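Local coordinates for serine acetyltransferase (Entamoeba histolytica, PDB 3Q1X), which probably transfers an acetyl group to the hydroxyl of L-serine in cysteine biosynthesis, at residues 108-113 against 175-180. Numbering follows the deposited sequence.
With SER (serine), chain B.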
loop_
_atom_site.group_PDB
_atom_site.type_symbol
_atom_site.label_atom_id
_atom_site.label_comp_id
_atom_site.label_asym_id
_atom_site.label_seq_id
_atom_site.Cartn_x
_atom_site.Cartn_y
_atom_site.Cartn_z
ATOM N N ILE A 108 19.018 -9.481 -12.259
ATOM C CA ILE A 108 19.422 -10.880 -12.428
ATOM C C ILE A 108 18.839 -11.757 -11.319
ATOM O O ILE A 108 18.258 -12.815 -11.595
ATOM C CB ILE A 108 20.959 -11.009 -12.471
ATOM C CG1 ILE A 108 21.488 -10.309 -13.728
ATOM C CG2 ILE A 108 21.377 -12.481 -12.451
ATOM C CD1 ILE A 108 22.975 -10.015 -13.722
ATOM N N ALA A 109 18.959 -11.287 -10.075
ATOM C CA ALA A 109 18.428 -11.990 -8.910
ATOM C C ALA A 109 16.903 -12.114 -8.966
ATOM O O ALA A 109 16.344 -13.158 -8.625
ATOM C CB ALA A 109 18.851 -11.286 -7.623
ATOM N N ALA A 110 16.238 -11.046 -9.396
ATOM C CA ALA A 110 14.780 -11.042 -9.524
ATOM C C ALA A 110 14.324 -12.094 -10.529
ATOM O O ALA A 110 13.453 -12.907 -10.232
ATOM C CB ALA A 110 14.286 -9.667 -9.936
ATOM N N TYR A 111 14.917 -12.086 -11.716
ATOM C CA TYR A 111 14.527 -13.050 -12.733
ATOM C C TYR A 111 14.849 -14.479 -12.277
ATOM O O TYR A 111 14.020 -15.385 -12.424
ATOM C CB TYR A 111 15.175 -12.724 -14.078
ATOM C CG TYR A 111 14.755 -13.668 -15.176
ATOM C CD1 TYR A 111 13.609 -13.423 -15.943
ATOM C CD2 TYR A 111 15.495 -14.817 -15.445
ATOM C CE1 TYR A 111 13.217 -14.308 -16.958
ATOM C CE2 TYR A 111 15.114 -15.701 -16.455
ATOM C CZ TYR A 111 13.983 -15.449 -17.203
ATOM O OH TYR A 111 13.624 -16.342 -18.190
ATOM N N ALA A 112 16.036 -14.658 -11.699
ATOM C CA ALA A 112 16.483 -15.978 -11.240
ATOM C C ALA A 112 15.640 -16.552 -10.105
ATOM O O ALA A 112 15.559 -17.777 -9.955
ATOM C CB ALA A 112 17.945 -15.937 -10.851
ATOM N N GLY A 113 15.022 -15.673 -9.314
ATOM C CA GLY A 113 14.238 -16.080 -8.149
ATOM C C GLY A 113 12.721 -16.141 -8.334
ATOM O O GLY A 113 11.992 -16.482 -7.389
ATOM N N HIS A 175 22.540 -8.368 -5.946
ATOM C CA HIS A 175 21.688 -9.522 -6.230
ATOM C C HIS A 175 20.543 -9.625 -5.222
ATOM O O HIS A 175 20.243 -10.707 -4.710
ATOM C CB HIS A 175 22.508 -10.826 -6.263
ATOM C CG HIS A 175 23.565 -10.855 -7.322
ATOM N ND1 HIS A 175 23.350 -11.382 -8.577
ATOM C CD2 HIS A 175 24.849 -10.427 -7.310
ATOM C CE1 HIS A 175 24.456 -11.280 -9.292
ATOM N NE2 HIS A 175 25.379 -10.700 -8.548
ATOM N N PHE A 176 19.920 -8.486 -4.946
ATOM C CA PHE A 176 18.886 -8.381 -3.941
ATOM C C PHE A 176 17.514 -8.473 -4.598
ATOM O O PHE A 176 17.266 -7.852 -5.636
ATOM C CB PHE A 176 19.040 -7.065 -3.167
ATOM C CG PHE A 176 18.049 -6.888 -2.051
ATOM C CD1 PHE A 176 17.960 -7.812 -1.016
ATOM C CD2 PHE A 176 17.206 -5.793 -2.038
ATOM C CE1 PHE A 176 17.031 -7.644 0.019
ATOM C CE2 PHE A 176 16.275 -5.606 -1.002
ATOM C CZ PHE A 176 16.188 -6.539 0.028
ATOM N N PHE A 177 16.627 -9.256 -3.994
ATOM C CA PHE A 177 15.271 -9.429 -4.527
ATOM C C PHE A 177 14.208 -9.499 -3.444
ATOM O O PHE A 177 14.252 -10.367 -2.570
ATOM C CB PHE A 177 15.207 -10.673 -5.418
ATOM C CG PHE A 177 13.841 -10.942 -6.026
ATOM C CD1 PHE A 177 13.092 -9.923 -6.626
ATOM C CD2 PHE A 177 13.335 -12.238 -6.047
ATOM C CE1 PHE A 177 11.841 -10.192 -7.201
ATOM C CE2 PHE A 177 12.091 -12.524 -6.626
ATOM C CZ PHE A 177 11.342 -11.497 -7.200
ATOM N N ILE A 178 13.251 -8.573 -3.512
ATOM C CA ILE A 178 12.026 -8.646 -2.732
ATOM C C ILE A 178 10.894 -9.052 -3.687
ATOM O O ILE A 178 10.554 -8.309 -4.598
ATOM C CB ILE A 178 11.672 -7.298 -2.045
ATOM C CG1 ILE A 178 12.753 -6.891 -1.037
ATOM C CG2 ILE A 178 10.315 -7.392 -1.367
ATOM C CD1 ILE A 178 12.788 -5.409 -0.731
ATOM N N ASP A 179 10.325 -10.235 -3.480
ATOM C CA ASP A 179 9.184 -10.683 -4.264
ATOM C C ASP A 179 7.896 -10.344 -3.549
ATOM O O ASP A 179 7.776 -10.576 -2.339
ATOM C CB ASP A 179 9.247 -12.196 -4.491
ATOM C CG ASP A 179 8.396 -12.656 -5.661
ATOM O OD1 ASP A 179 7.770 -11.825 -6.376
ATOM O OD2 ASP A 179 8.361 -13.875 -5.886
ATOM N N HIS A 180 6.945 -9.800 -4.311
ATOM C CA HIS A 180 5.608 -9.393 -3.821
ATOM C C HIS A 180 5.694 -8.135 -2.961
ATOM O O HIS A 180 5.205 -7.069 -3.361
ATOM C CB HIS A 180 4.879 -10.559 -3.148
ATOM C CG HIS A 180 4.538 -11.660 -4.100
ATOM N ND1 HIS A 180 5.100 -12.919 -4.026
ATOM C CD2 HIS A 180 3.719 -11.677 -5.177
ATOM C CE1 HIS A 180 4.616 -13.670 -5.000
ATOM N NE2 HIS A 180 3.778 -12.940 -5.712
HETATM N N SER B . 6.536 -15.097 -7.490
HETATM C CA SER B . 6.727 -16.509 -7.037
HETATM C C SER B . 6.067 -17.477 -8.007
HETATM O O SER B . 5.411 -17.066 -8.963
HETATM C CB SER B . 6.158 -16.700 -5.628
HETATM O OG SER B . 4.745 -16.535 -5.619
HETATM O OXT SER B . 6.176 -18.687 -7.853
HETATM O O HOH W 1 9.870 -16.080 -5.699
#
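Phe177 lays its ring against helix 82-113, with Ala110 CA over one face, 3.6 Å from the ring centroid and 16° off the normal, a CH-pi contact. Its CG stands anti to the backbone N (chi1 -180°), which carries the ring up from the strand to the helix. Ala110 CB closes on Phe177 CD1 at 3.5 Å, while Gly113 O comes to the ring edge, near its plane. The other face has Asp179 N over its centre, so the ring is sandwiched between the helix and the backbone N of Asp179. Nearby, Ala109 CB presses on His175 O at 3.3 Å. Ala109, Ala110 and Phe177 are buried and close-fitting; the Ile108 end is looser, where exposed Ile108 CG2 only grazes the edge of the partly exposed His175 ring.

Beyond Phe177 the contact becomes polar. One water donates to both Gly113 O and Asp179 OD2, 2.7 Å from each, and the same OD2 accepts from the amino N of the bound serine at 2.7 Å. Asp114, and Arg222 of the second subunit, also hydrogen-bond this ligand. The contact thus seats this part of helix 82-113 on the first coil of the left-handed beta-helix: backbone hydrogen bonds join strand 177-178 in parallel to strand 197-198, and Ala110 also touches helix 120-126, while Phe176 turns away toward helix 128-144.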